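Local coordinates for protein glutamate--cysteine ligase GshA (Methylobacillus flagellatus KT, PDB 3K1T) that probably joins the gamma-carboxylate of glutamate to cysteine, the reaction that opens glutathione synthesis, at residues Gly182-Asp186 against Ile187-Leu191; Thr205-Lys208 against Ser209-Phe212; Asp229-Leu233 against Asn234-Asp238; His246-Leu249 against Gly250-Gln253. All coordinates share one frame; numbering follows the deposited sequence.

Interaction 1 (Gly182-Asp186 against Ile187-Leu191); sequences GGIPD and ILQGL. With SO4 (sulfate ion), chain E.
Gln189 folds back over Ile184 and Pro185. Its CB lies 3.5 Å from Asp186 O. At CG, next along, the chain rests against both Pro185 O and the methyl CG2 of Ile184, with CG 4.0 Å from CG2. CD and OE1 then come up beside the Asp186 carboxylate, with the amide and carboxylate planes 75° apart. At the tip NE2 gives a hydrogen bond to Ile184 O (2.9 Å), bent at 142°; the donor stands above the carbonyl plane, while the oxygen lies in the amide plane of Gln189. An extended chain beyond CG (chi2 -179°) provides this reach, and glutamine suits the place because its amide can donate. Replacing it with a leucine would probably leave Ile184 O without this side-chain donor. Alongside, Leu188 CB packs against Ile184 CG2, and Leu188 CD1 lies 4.1 Å from Pro185 CD. Gly190 gives its N-H to O3 of a sulfate, probably from the crystallisation liquor, at 2.8 Å; His200 also binds this ion. The backbone bonds Leu188 N to Pro185 O and Gln189 N to Asp186 O are the i-to-i+3 pattern of a 3-10 turn, here within the connection between the parallel strands 173-177 and 194-196.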
loop_
_atom_site.group_PDB
_atom_site.type_symbol
_atom_site.label_atom_id
_atom_site.label_comp_id
_atom_site.label_asym_id
_atom_site.label_seq_id
_atom_site.Cartn_x
_atom_site.Cartn_y
_atom_site.Cartn_z
ATOM N N GLY A 182 8.516 22.272 -22.747
ATOM C CA GLY A 182 8.608 23.537 -23.443
ATOM C C GLY A 182 9.119 24.709 -22.613
ATOM O O GLY A 182 9.243 25.815 -23.142
ATOM N N GLY A 183 9.462 24.468 -21.354
ATOM C CA GLY A 183 9.903 25.498 -20.414
ATOM C C GLY A 183 8.871 25.741 -19.307
ATOM O O GLY A 183 7.655 25.656 -19.557
ATOM N N ILE A 184 9.342 25.993 -18.087
ATOM C CA ILE A 184 8.457 26.361 -16.995
ATOM C C ILE A 184 7.904 27.779 -17.239
ATOM O O ILE A 184 8.660 28.749 -17.295
ATOM C CB ILE A 184 9.151 26.312 -15.625
ATOM C CG1 ILE A 184 9.742 24.909 -15.351
ATOM C CG2 ILE A 184 8.150 26.666 -14.504
ATOM C CD1 ILE A 184 10.484 24.863 -13.997
ATOM N N PRO A 185 6.580 27.912 -17.399
ATOM C CA PRO A 185 5.997 29.241 -17.636
ATOM C C PRO A 185 6.244 30.149 -16.474
ATOM O O PRO A 185 6.229 29.710 -15.322
ATOM C CB PRO A 185 4.480 28.968 -17.757
ATOM C CG PRO A 185 4.337 27.518 -17.822
ATOM C CD PRO A 185 5.569 26.847 -17.388
ATOM N N ASP A 186 6.407 31.436 -16.747
ATOM C CA ASP A 186 6.627 32.414 -15.688
ATOM C C ASP A 186 5.534 32.416 -14.591
ATOM O O ASP A 186 5.850 32.590 -13.409
ATOM C CB ASP A 186 6.847 33.818 -16.301
ATOM C CG ASP A 186 7.614 34.766 -15.365
ATOM O OD1 ASP A 186 8.427 34.271 -14.550
ATOM O OD2 ASP A 186 7.384 36.001 -15.441
ATOM N N ILE A 187 4.285 32.138 -14.967
ATOM C CA ILE A 187 3.181 32.059 -14.006
ATOM C C ILE A 187 3.377 30.961 -12.934
ATOM O O ILE A 187 2.808 31.057 -11.834
ATOM C CB ILE A 187 1.798 31.918 -14.725
ATOM C CG1 ILE A 187 0.633 32.276 -13.762
ATOM C CG2 ILE A 187 1.593 30.510 -15.342
ATOM C CD1 ILE A 187 -0.751 32.370 -14.476
ATOM N N LEU A 188 4.197 29.965 -13.227
ATOM C CA LEU A 188 4.508 28.908 -12.255
ATOM C C LEU A 188 5.806 29.145 -11.466
ATOM O O LEU A 188 6.189 28.278 -10.655
ATOM C CB LEU A 188 4.584 27.533 -12.945
ATOM C CG LEU A 188 3.330 27.008 -13.642
ATOM C CD1 LEU A 188 3.467 25.519 -14.121
ATOM C CD2 LEU A 188 2.096 27.223 -12.806
ATOM N N GLN A 189 6.467 30.291 -11.678
ATOM C CA GLN A 189 7.740 30.576 -11.010
ATOM C C GLN A 189 7.577 31.499 -9.791
ATOM O O GLN A 189 6.781 32.445 -9.797
ATOM C CB GLN A 189 8.725 31.200 -11.997
ATOM C CG GLN A 189 9.070 30.272 -13.164
ATOM C CD GLN A 189 10.074 30.873 -14.129
ATOM O OE1 GLN A 189 10.959 31.626 -13.708
ATOM N NE2 GLN A 189 9.977 30.508 -15.432
ATOM N N GLY A 190 8.354 31.232 -8.747
ATOM C CA GLY A 190 8.360 32.061 -7.545
ATOM C C GLY A 190 7.091 31.961 -6.723
ATOM O O GLY A 190 6.689 32.935 -6.070
ATOM N N LEU A 191 6.428 30.798 -6.753
ATOM C CA LEU A 191 5.202 30.586 -5.997
ATOM C C LEU A 191 5.492 30.172 -4.554
ATOM O O LEU A 191 6.539 29.553 -4.264
ATOM C CB LEU A 191 4.323 29.522 -6.663
ATOM C CG LEU A 191 3.761 29.794 -8.071
ATOM C CD1 LEU A 191 3.112 28.465 -8.688
ATOM C CD2 LEU A 191 2.754 30.936 -8.008
HETATM S S SO4 E . 10.662 28.560 -7.895
HETATM O O1 SO4 E . 9.893 27.483 -7.277
HETATM O O2 SO4 E . 12.003 28.060 -8.223
HETATM O O3 SO4 E . 10.033 29.026 -9.122
HETATM O O4 SO4 E . 10.800 29.627 -6.915
#

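Interaction 2 (Thr205-Lys208 against Ser209-Phe212); sequences TRRK and SNHF
Arg207 reaches across to Asn210, and both donors on one edge of its guanidinium address the same amide oxygen. NE lies 2.9 Å from Asn210 OD1 in a bond bent at 138°, and NH2 makes a weak second one. The two flat groups stand almost perpendicular, 88° apart, with the oxygen at the guanidinium edge, somewhat out of its plane. A bend at chi3 (59°) brings the guanidinium back to the turn. Arginine suits the place because NE and NH2 share one edge and can both face a single oxygen; asparagine suits its own because its side-chain carbonyl accepts them. This is the loose, more exposed side of the contact.

The backbone itself forms a type I beta turn from Arg207 to Asn210, closed by Asn210 N to Arg207 O at 3.1 Å, and it leads straight into helix 210-226. The next bond, His211 N to Lys208 O (3.1 Å), continues the winding, so that the turn serves as the lead-in to the helix.

On the packed side Ser209 is buried, a small residue where the turn presses against strand 324-329. Its OG is 3.5 Å from Arg207 CG and hydrogen-bonds to Glu324. Phe212 brings CD2 to 3.8 Å from Lys208 O, while its side chain rests on Ile326 and Gln328 of the same strand; His211 CD2 sits 3.5 Å above the centre of one face of the Phe212 ring. The amino group of Lys208, NZ, forms a salt bridge with Asp285.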
loop_
_atom_site.group_PDB
_atom_site.type_symbol
_atom_site.label_atom_id
_atom_site.label_comp_id
_atom_site.label_asym_id
_atom_site.label_seq_id
_atom_site.Cartn_x
_atom_site.Cartn_y
_atom_site.Cartn_z
ATOM N N THR A 205 16.011 22.950 -20.049
ATOM C CA THR A 205 17.266 23.019 -20.797
ATOM C C THR A 205 18.394 22.350 -19.999
ATOM O O THR A 205 19.568 22.593 -20.251
ATOM C CB THR A 205 17.655 24.499 -21.119
ATOM O OG1 THR A 205 17.642 25.240 -19.905
ATOM C CG2 THR A 205 16.679 25.118 -22.093
ATOM N N ARG A 206 18.037 21.496 -19.048
ATOM C CA ARG A 206 19.039 20.723 -18.310
ATOM C C ARG A 206 19.815 19.778 -19.267
ATOM O O ARG A 206 19.391 19.518 -20.405
ATOM C CB ARG A 206 18.354 19.901 -17.218
ATOM C CG ARG A 206 17.581 18.666 -17.764
ATOM C CD ARG A 206 16.678 17.984 -16.728
ATOM N NE ARG A 206 15.959 16.831 -17.325
ATOM C CZ ARG A 206 14.913 16.920 -18.133
ATOM N NH1 ARG A 206 14.372 18.092 -18.437
ATOM N NH2 ARG A 206 14.364 15.825 -18.646
ATOM N N ARG A 207 20.933 19.238 -18.790
ATOM C CA ARG A 207 21.727 18.333 -19.616
ATOM C C ARG A 207 21.101 16.957 -19.488
ATOM O O ARG A 207 21.232 16.275 -18.454
ATOM C CB ARG A 207 23.190 18.306 -19.173
ATOM C CG ARG A 207 24.062 17.469 -20.119
ATOM C CD ARG A 207 25.522 17.598 -19.827
ATOM N NE ARG A 207 25.834 17.194 -18.460
ATOM C CZ ARG A 207 27.063 17.202 -17.937
ATOM N NH1 ARG A 207 28.097 17.589 -18.673
ATOM N NH2 ARG A 207 27.264 16.833 -16.670
ATOM N N LYS A 208 20.397 16.551 -20.518
ATOM C CA LYS A 208 19.569 15.342 -20.420
ATOM C C LYS A 208 20.403 14.051 -20.321
ATOM O O LYS A 208 19.897 13.024 -19.852
ATOM C CB LYS A 208 18.559 15.313 -21.580
ATOM C CG LYS A 208 17.563 16.508 -21.460
ATOM C CD LYS A 208 16.372 16.453 -22.407
ATOM C CE LYS A 208 15.533 17.750 -22.254
ATOM N NZ LYS A 208 14.872 18.142 -23.524
ATOM N N SER A 209 21.674 14.097 -20.721
ATOM C CA SER A 209 22.530 12.894 -20.609
ATOM C C SER A 209 22.819 12.511 -19.153
ATOM O O SER A 209 23.176 11.368 -18.864
ATOM C CB SER A 209 23.814 13.071 -21.420
ATOM O OG SER A 209 24.568 14.146 -20.947
ATOM N N ASN A 210 22.594 13.447 -18.229
ATOM C CA ASN A 210 22.753 13.172 -16.799
ATOM C C ASN A 210 21.807 12.051 -16.350
ATOM O O ASN A 210 22.098 11.364 -15.394
ATOM C CB ASN A 210 22.496 14.429 -15.919
ATOM C CG ASN A 210 23.574 15.505 -16.076
ATOM O OD1 ASN A 210 24.628 15.252 -16.615
ATOM N ND2 ASN A 210 23.297 16.717 -15.586
ATOM N N HIS A 211 20.678 11.904 -17.021
ATOM C CA HIS A 211 19.741 10.796 -16.764
ATOM C C HIS A 211 20.425 9.414 -16.956
ATOM O O HIS A 211 20.272 8.511 -16.141
ATOM C CB HIS A 211 18.540 10.971 -17.699
ATOM C CG HIS A 211 17.681 9.760 -17.866
ATOM N ND1 HIS A 211 16.597 9.498 -17.055
ATOM C CD2 HIS A 211 17.695 8.784 -18.807
ATOM C CE1 HIS A 211 15.993 8.403 -17.483
ATOM N NE2 HIS A 211 16.644 7.945 -18.539
ATOM N N PHE A 212 21.197 9.279 -18.029
ATOM C CA PHE A 212 21.857 8.008 -18.383
ATOM C C PHE A 212 23.045 7.751 -17.461
ATOM O O PHE A 212 23.276 6.631 -17.068
ATOM C CB PHE A 212 22.260 8.007 -19.859
ATOM C CG PHE A 212 21.085 8.276 -20.786
ATOM C CD1 PHE A 212 20.206 7.276 -21.126
ATOM C CD2 PHE A 212 20.778 9.571 -21.192
ATOM C CE1 PHE A 212 19.087 7.518 -21.962
ATOM C CE2 PHE A 212 19.643 9.828 -22.012
ATOM C CZ PHE A 212 18.815 8.768 -22.399
#

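Interaction 3 (Asp229-Leu233 against Asn234-Asp238); sequences DPWLL and NPYFD
Trp231 and Tyr236 bring their rings together obliquely: the indole carbon CD1 stands 3.4 Å above one face of the tyrosine, offset toward its rim. The planes are inclined at 40° and the centroids of the five-membered ring and the phenol lie 4.6 Å apart. Trp231 NE1 also lies 3.5 Å from Tyr236 CE2. Lys56 makes a cation-pi contact with Trp231, and Lys264 one with Tyr236. With CG opposite the backbone N (chi1 -177°), the tryptophan brings its five-membered ring to the tyrosine. A broad indole suits the place, since it can set CD1 and NE1 against the tyrosine while NE1 still donates to Glu329.

Trp231 sits in a short 3-10 turn, residues 230-232. Asp229 starts it: OD1 accepts Trp231 N at 3.0 Å, an Asx turn, for which aspartate is well suited, and Pro230 fits the position after it with phi already near -60°. At the far end Asn234 N makes only a weak, long bond to Trp231 O (3.4 Å).

The turn joins helix 210-226, which packs on Pro230, to strand 237-241. Glu329 of strand 324-329 also accepts Tyr236 N, while Asp216 of helix 210-226 holds Asn234 ND2. Lys268 of helix 251-272 touches both aromatic side chains, and Leu18 of helix 13-23 meets Leu233.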
loop_
_atom_site.group_PDB
_atom_site.type_symbol
_atom_site.label_atom_id
_atom_site.label_comp_id
_atom_site.label_asym_id
_atom_site.label_seq_id
_atom_site.Cartn_x
_atom_site.Cartn_y
_atom_site.Cartn_z
ATOM N N ASP A 229 26.192 -9.381 -14.832
ATOM C CA ASP A 229 26.791 -8.496 -15.835
ATOM C C ASP A 229 25.910 -7.218 -15.910
ATOM O O ASP A 229 24.751 -7.330 -16.245
ATOM C CB ASP A 229 26.798 -9.223 -17.208
ATOM C CG ASP A 229 27.408 -8.400 -18.334
ATOM O OD1 ASP A 229 27.736 -7.220 -18.121
ATOM O OD2 ASP A 229 27.567 -8.933 -19.467
ATOM N N PRO A 230 26.443 -6.027 -15.586
ATOM C CA PRO A 230 25.614 -4.817 -15.638
ATOM C C PRO A 230 24.995 -4.534 -16.993
ATOM O O PRO A 230 23.969 -3.853 -17.049
ATOM C CB PRO A 230 26.590 -3.699 -15.247
ATOM C CG PRO A 230 27.936 -4.253 -15.508
ATOM C CD PRO A 230 27.832 -5.699 -15.197
ATOM N N TRP A 231 25.618 -5.037 -18.070
ATOM C CA TRP A 231 25.110 -4.851 -19.432
ATOM C C TRP A 231 23.729 -5.483 -19.619
ATOM O O TRP A 231 22.935 -5.004 -20.425
ATOM C CB TRP A 231 26.110 -5.361 -20.489
ATOM C CG TRP A 231 25.644 -5.104 -21.906
ATOM C CD1 TRP A 231 25.738 -3.926 -22.588
ATOM C CD2 TRP A 231 25.007 -6.024 -22.797
ATOM N NE1 TRP A 231 25.220 -4.049 -23.839
ATOM C CE2 TRP A 231 24.741 -5.324 -24.000
ATOM C CE3 TRP A 231 24.609 -7.365 -22.692
ATOM C CZ2 TRP A 231 24.093 -5.906 -25.084
ATOM C CZ3 TRP A 231 23.955 -7.951 -23.767
ATOM C CH2 TRP A 231 23.723 -7.241 -24.955
ATOM N N LEU A 232 23.398 -6.496 -18.817
ATOM C CA LEU A 232 22.072 -7.130 -18.922
ATOM C C LEU A 232 20.928 -6.183 -18.498
ATOM O O LEU A 232 19.772 -6.441 -18.831
ATOM C CB LEU A 232 22.027 -8.427 -18.122
ATOM C CG LEU A 232 22.986 -9.527 -18.622
ATOM C CD1 LEU A 232 22.772 -10.839 -17.756
ATOM C CD2 LEU A 232 22.923 -9.780 -20.126
ATOM N N LEU A 233 21.266 -5.114 -17.773
ATOM C CA LEU A 233 20.300 -4.165 -17.242
ATOM C C LEU A 233 20.428 -2.761 -17.851
ATOM O O LEU A 233 19.639 -1.885 -17.534
ATOM C CB LEU A 233 20.536 -4.017 -15.738
ATOM C CG LEU A 233 20.306 -5.200 -14.818
ATOM C CD1 LEU A 233 20.856 -4.908 -13.420
ATOM C CD2 LEU A 233 18.802 -5.491 -14.791
ATOM N N ASN A 234 21.451 -2.508 -18.667
ATOM C CA ASN A 234 21.827 -1.133 -18.976
ATOM C C ASN A 234 22.331 -0.961 -20.414
ATOM O O ASN A 234 23.340 -1.542 -20.776
ATOM C CB ASN A 234 22.906 -0.694 -17.978
ATOM C CG ASN A 234 23.168 0.811 -18.005
ATOM O OD1 ASN A 234 22.462 1.577 -18.683
ATOM N ND2 ASN A 234 24.185 1.226 -17.289
ATOM N N PRO A 235 21.648 -0.135 -21.227
ATOM C CA PRO A 235 22.208 0.087 -22.580
ATOM C C PRO A 235 23.473 0.956 -22.532
ATOM O O PRO A 235 23.548 1.898 -21.723
ATOM C CB PRO A 235 21.077 0.842 -23.317
ATOM C CG PRO A 235 19.849 0.706 -22.438
ATOM C CD PRO A 235 20.398 0.614 -21.030
ATOM N N TYR A 236 24.442 0.678 -23.406
ATOM C CA TYR A 236 25.589 1.572 -23.562
ATOM C C TYR A 236 25.090 2.903 -24.116
ATOM O O TYR A 236 24.063 2.972 -24.813
ATOM C CB TYR A 236 26.600 0.990 -24.560
ATOM C CG TYR A 236 27.371 -0.228 -24.102
ATOM C CD1 TYR A 236 28.030 -0.243 -22.876
ATOM C CD2 TYR A 236 27.458 -1.360 -24.916
ATOM C CE1 TYR A 236 28.775 -1.356 -22.474
ATOM C CE2 TYR A 236 28.198 -2.445 -24.549
ATOM C CZ TYR A 236 28.862 -2.450 -23.332
ATOM O OH TYR A 236 29.597 -3.547 -22.959
ATOM N N PHE A 237 25.827 3.964 -23.838
ATOM C CA PHE A 237 25.550 5.248 -24.493
ATOM C C PHE A 237 26.811 6.110 -24.668
ATOM O O PHE A 237 27.861 5.869 -24.071
ATOM C CB PHE A 237 24.442 6.023 -23.755
ATOM C CG PHE A 237 24.916 6.784 -22.547
ATOM C CD1 PHE A 237 25.148 6.136 -21.349
ATOM C CD2 PHE A 237 25.149 8.153 -22.619
ATOM C CE1 PHE A 237 25.629 6.823 -20.229
ATOM C CE2 PHE A 237 25.636 8.848 -21.492
ATOM C CZ PHE A 237 25.875 8.176 -20.309
ATOM N N ASP A 238 26.661 7.142 -25.468
ATOM C CA ASP A 238 27.725 8.178 -25.623
ATOM C C ASP A 238 27.025 9.501 -25.966
ATOM O O ASP A 238 25.814 9.522 -26.235
ATOM C CB ASP A 238 28.705 7.717 -26.709
ATOM C CG ASP A 238 30.039 8.510 -26.721
ATOM O OD1 ASP A 238 30.317 9.289 -25.780
ATOM O OD2 ASP A 238 30.786 8.341 -27.716
#

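Interaction 4 (His246-Leu249 against Gly250-Gln253); sequences HARL and GEEQ. With GOL (glycerol), chain I.
Arg248 and Glu251 run alongside each other in the same direction and are joined first by charge. The guanidinium takes the carboxylate side-on: NE gives to OE1 at 2.9 Å and NH2 to OE2, also 2.9 Å apart, the second bond being straighter at 164° and using the syn lone pair of OE2. The group planes remain 38° apart. Arginine can offer two donors along one edge, and its chain bent at chi3 (68°) brings them level with an extended glutamate. With an alanine here in place of Glu251, the Arg248 guanidinium is likely to be left without its close ionic partner and freer to swing, and Asp304 N without the oxygen it binds.

One direct backbone hydrogen bond follows: Glu251 N to Arg248 O, 3.0 Å.

Water carries the rest: one molecule links Arg248 O to Glu252 N, and another spans Leu249 O and Gln253 N, 2.8 Å from each. A glycerol, probably from the crystallisation liquor, gives O2 to Ala247 O at 2.7 Å and takes only a weak bond from Gly250 N. Together these i-to-i+3 and water-bridged i-to-i+4 links form a hydrated first turn at the N terminus of helix 251-272, braced by an arginine-glutamate salt bridge on the surface.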
loop_
_atom_site.group_PDB
_atom_site.type_symbol
_atom_site.label_atom_id
_atom_site.label_comp_id
_atom_site.label_asym_id
_atom_site.label_seq_id
_atom_site.Cartn_x
_atom_site.Cartn_y
_atom_site.Cartn_z
ATOM N N HIS A 246 22.089 20.959 -40.600
ATOM C CA HIS A 246 22.062 21.471 -41.993
ATOM C C HIS A 246 23.432 21.652 -42.625
ATOM O O HIS A 246 23.533 22.137 -43.748
ATOM C CB HIS A 246 21.246 22.754 -42.081
ATOM C CG HIS A 246 19.803 22.539 -41.769
ATOM N ND1 HIS A 246 18.953 21.865 -42.630
ATOM C CD2 HIS A 246 19.069 22.850 -40.676
ATOM C CE1 HIS A 246 17.751 21.789 -42.077
ATOM N NE2 HIS A 246 17.798 22.369 -40.891
ATOM N N ALA A 247 24.486 21.249 -41.931
ATOM C CA ALA A 247 25.817 21.250 -42.514
ATOM C C ALA A 247 26.462 19.891 -42.231
ATOM O O ALA A 247 25.864 19.051 -41.557
ATOM C CB ALA A 247 26.653 22.376 -41.925
ATOM N N ARG A 248 27.676 19.691 -42.727
ATOM C CA ARG A 248 28.366 18.420 -42.542
ATOM C C ARG A 248 29.629 18.529 -41.669
ATOM O O ARG A 248 30.403 17.578 -41.547
ATOM C CB ARG A 248 28.643 17.827 -43.917
ATOM C CG ARG A 248 27.324 17.701 -44.733
ATOM C CD ARG A 248 27.524 17.135 -46.093
ATOM N NE ARG A 248 27.924 15.737 -46.030
ATOM C CZ ARG A 248 28.118 14.960 -47.091
ATOM N NH1 ARG A 248 27.950 15.444 -48.321
ATOM N NH2 ARG A 248 28.482 13.694 -46.926
ATOM N N LEU A 249 29.825 19.685 -41.037
ATOM C CA LEU A 249 31.006 19.886 -40.191
ATOM C C LEU A 249 31.081 18.821 -39.083
ATOM O O LEU A 249 32.178 18.358 -38.737
ATOM C CB LEU A 249 30.989 21.275 -39.537
ATOM C CG LEU A 249 31.106 22.473 -40.489
ATOM C CD1 LEU A 249 31.021 23.765 -39.696
ATOM C CD2 LEU A 249 32.367 22.411 -41.312
ATOM N N GLY A 250 29.912 18.469 -38.529
ATOM C CA GLY A 250 29.815 17.509 -37.448
ATOM C C GLY A 250 29.649 16.067 -37.891
ATOM O O GLY A 250 29.527 15.188 -37.068
ATOM N N GLU A 251 29.671 15.818 -39.187
ATOM C CA GLU A 251 29.371 14.492 -39.707
ATOM C C GLU A 251 30.352 13.409 -39.251
ATOM O O GLU A 251 29.942 12.357 -38.757
ATOM C CB GLU A 251 29.323 14.567 -41.211
ATOM C CG GLU A 251 28.988 13.285 -41.897
ATOM C CD GLU A 251 28.557 13.522 -43.324
ATOM O OE1 GLU A 251 27.545 14.234 -43.548
ATOM O OE2 GLU A 251 29.227 12.991 -44.206
ATOM N N GLU A 252 31.646 13.639 -39.433
ATOM C CA GLU A 252 32.630 12.624 -39.083
ATOM C C GLU A 252 32.676 12.345 -37.576
ATOM O O GLU A 252 32.826 11.193 -37.179
ATOM C CB GLU A 252 34.011 12.953 -39.647
ATOM C CG GLU A 252 34.073 12.739 -41.184
ATOM C CD GLU A 252 33.624 11.310 -41.609
ATOM O OE1 GLU A 252 34.132 10.344 -41.005
ATOM O OE2 GLU A 252 32.738 11.146 -42.499
ATOM N N GLN A 253 32.557 13.390 -36.770
ATOM C CA GLN A 253 32.455 13.290 -35.308
ATOM C C GLN A 253 31.318 12.331 -34.933
ATOM O O GLN A 253 31.511 11.371 -34.207
ATOM C CB GLN A 253 32.135 14.695 -34.723
ATOM C CG GLN A 253 31.559 14.737 -33.296
ATOM C CD GLN A 253 32.596 15.177 -32.286
ATOM O OE1 GLN A 253 33.784 14.759 -32.373
ATOM N NE2 GLN A 253 32.197 16.073 -31.352
HETATM C C1 GOL I . 26.003 16.692 -38.193
HETATM O O1 GOL I . 26.666 17.945 -38.385
HETATM C C2 GOL I . 25.751 16.071 -39.564
HETATM O O2 GOL I . 24.823 16.858 -40.280
HETATM C C3 GOL I . 25.229 14.634 -39.467
HETATM O O3 GOL I . 25.347 14.027 -40.727
HETATM O O HOH W 1 32.817 15.981 -40.832
HETATM O O HOH W 2 33.116 16.043 -37.512
#

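How the interactions relate
The four contacts follow one another along the chain without nesting or crossing, and each closes only a tight local turn. Interaction 1 lies in the connection between the parallel strands 173-177 and 194-196. Once the second of these has been passed, interaction 2 leads into helix 210-226. Beyond that helix, interaction 3 turns the chain into strand 237-241, an edge strand of a four-stranded antiparallel sheet, and interaction 4 then starts helix 251-272. Interactions 2 and 3 touch where Phe212 CB packs 3.6 Å from Phe237 CE1, so the start of the helix meets the strand that follows it. Interaction 1 stands about 36 Å, centre to centre, from interactions 3 and 4.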